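Local coordinates for protein probable succinyl-CoA:3-ketoacid coenzyme A transferase subunit B (Bacillus subtilis, PDB 3CDK) that probably catalyses, as subunit B of a succinyl-CoA:3-ketoacid coenzyme A transferase, the transfer of coenzyme A from succinyl-CoA to a 3-oxo acid, at residues E200-Y203 and E204-A208. Numbering follows the deposited sequence.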
loop_
_atom_site.group_PDB
_atom_site.type_symbol
_atom_site.label_atom_id
_atom_site.label_comp_id
_atom_site.label_asym_id
_atom_site.label_seq_id
_atom_site.Cartn_x
_atom_site.Cartn_y
_atom_site.Cartn_z
ATOM N N GLU B 200 31.890 -27.276 27.830
ATOM C CA GLU B 200 32.054 -26.766 29.182
ATOM C C GLU B 200 32.025 -25.241 29.160
ATOM O O GLU B 200 31.097 -24.634 29.678
ATOM C CB GLU B 200 33.326 -27.298 29.828
ATOM C CG GLU B 200 33.119 -28.491 30.731
ATOM C CD GLU B 200 33.821 -28.302 32.087
ATOM O OE1 GLU B 200 33.453 -27.300 32.765
ATOM O OE2 GLU B 200 34.723 -29.127 32.472
ATOM N N GLU B 201 33.008 -24.639 28.502
ATOM C CA GLU B 201 33.100 -23.187 28.406
ATOM C C GLU B 201 31.761 -22.556 28.151
ATOM O O GLU B 201 31.421 -21.568 28.793
ATOM C CB GLU B 201 34.043 -22.764 27.288
ATOM C CG GLU B 201 34.245 -21.265 27.226
ATOM C CD GLU B 201 35.453 -20.865 26.424
ATOM O OE1 GLU B 201 36.398 -21.672 26.307
ATOM O OE2 GLU B 201 35.473 -19.732 25.922
ATOM N N VAL B 202 31.013 -23.130 27.209
ATOM C CA VAL B 202 29.708 -22.609 26.806
ATOM C C VAL B 202 28.638 -22.744 27.895
ATOM O O VAL B 202 27.782 -21.883 28.000
ATOM C CB VAL B 202 29.191 -23.259 25.496
ATOM C CG1 VAL B 202 27.843 -22.636 25.103
ATOM C CG2 VAL B 202 30.185 -23.074 24.389
ATOM N N TYR B 203 28.677 -23.836 28.668
ATOM C CA TYR B 203 27.873 -23.946 29.894
ATOM C C TYR B 203 28.277 -22.825 30.813
ATOM O O TYR B 203 27.477 -21.945 31.089
ATOM C CB TYR B 203 28.074 -25.269 30.653
ATOM C CG TYR B 203 27.383 -26.505 30.106
ATOM C CD1 TYR B 203 26.192 -26.428 29.367
ATOM C CD2 TYR B 203 27.918 -27.789 30.367
ATOM C CE1 TYR B 203 25.557 -27.604 28.867
ATOM C CE2 TYR B 203 27.294 -28.966 29.890
ATOM C CZ TYR B 203 26.122 -28.854 29.137
ATOM O OH TYR B 203 25.525 -30.006 28.682
ATOM N N GLU B 204 29.528 -22.855 31.267
ATOM C CA GLU B 204 30.043 -21.842 32.179
ATOM C C GLU B 204 29.607 -20.448 31.722
ATOM O O GLU B 204 29.247 -19.602 32.538
ATOM C CB GLU B 204 31.564 -21.920 32.304
ATOM C CG GLU B 204 32.037 -23.071 33.213
ATOM C CD GLU B 204 33.533 -23.446 33.057
ATOM O OE1 GLU B 204 34.214 -22.924 32.141
ATOM O OE2 GLU B 204 34.023 -24.283 33.849
ATOM N N LYS B 205 29.595 -20.221 30.421
ATOM C CA LYS B 205 29.359 -18.878 29.951
ATOM C C LYS B 205 27.912 -18.553 29.544
ATOM O O LYS B 205 27.677 -17.495 28.981
ATOM C CB LYS B 205 30.359 -18.527 28.847
ATOM C CG LYS B 205 31.736 -18.218 29.413
ATOM C CD LYS B 205 32.718 -17.724 28.371
ATOM C CE LYS B 205 34.092 -17.634 28.979
ATOM N NZ LYS B 205 35.070 -17.357 27.922
ATOM N N THR B 206 26.958 -19.439 29.843
ATOM C CA THR B 206 25.575 -19.284 29.378
ATOM C C THR B 206 24.559 -19.425 30.498
ATOM O O THR B 206 24.641 -20.355 31.297
ATOM C CB THR B 206 25.247 -20.284 28.281
ATOM O OG1 THR B 206 26.158 -20.093 27.202
ATOM C CG2 THR B 206 23.846 -20.087 27.772
ATOM N N GLU B 207 23.608 -18.498 30.552
ATOM C CA GLU B 207 22.587 -18.547 31.583
ATOM C C GLU B 207 21.397 -19.343 31.094
ATOM O O GLU B 207 20.736 -20.023 31.878
ATOM C CB GLU B 207 22.125 -17.151 31.948
ATOM C CG GLU B 207 23.248 -16.152 32.148
ATOM C CD GLU B 207 23.010 -15.221 33.340
ATOM O OE1 GLU B 207 23.695 -15.463 34.378
ATOM O OE2 GLU B 207 22.153 -14.282 33.237
ATOM N N ALA B 208 21.125 -19.245 29.799
ATOM C CA ALA B 208 20.121 -20.069 29.145
ATOM C C ALA B 208 20.332 -21.582 29.335
ATOM O O ALA B 208 21.451 -22.042 29.550
ATOM C CB ALA B 208 20.095 -19.749 27.680
#
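The carboxylate of Glu201 is met by the ammonium group of Lys205 from above its plane, the nitrogen standing 49° out of it, in a salt bridge of 3.1 Å between Glu201 OE2 and Lys205 NZ. Glu201 holds CG anti to its backbone N (chi1 -176°), and both chains run extended from there, bringing Glu201 CG within 4.0 Å of Lys205 CD. The carboxylates of Glu200 and Glu204 have their planes turned 71° apart, with Glu200 OE1 approaching Glu204 OE2; if both are ionised, the two exposed carboxylates would repel each other. The ring of Phe210, further along the chain, meets that of Tyr203. Residues 200-204 make up most of the short helix 199-204, which lies against strand 187-193 of the large mixed sheet and leads through a loop into strand 211-212. The last helical bonds are i to i+4, with Glu204 N donating to Glu200 O (2.9 Å) and Lys205 N to Glu201 O. Lys205 then leaves helical geometry, and the chain tightens: Thr206 N reaches Tyr203 O at 2.8 Å. Thr206 also turns its hydroxyl back onto the helix end, OG1 donating to Val202 O in the carbonyl plane, while His148 NE2 is a second hydrogen-bond partner of OG1. Beside this hydroxyl, Val202 CG1 lies 3.7 Å from Thr206 OG1, and the valine side chain packs on Leu190 and Leu193.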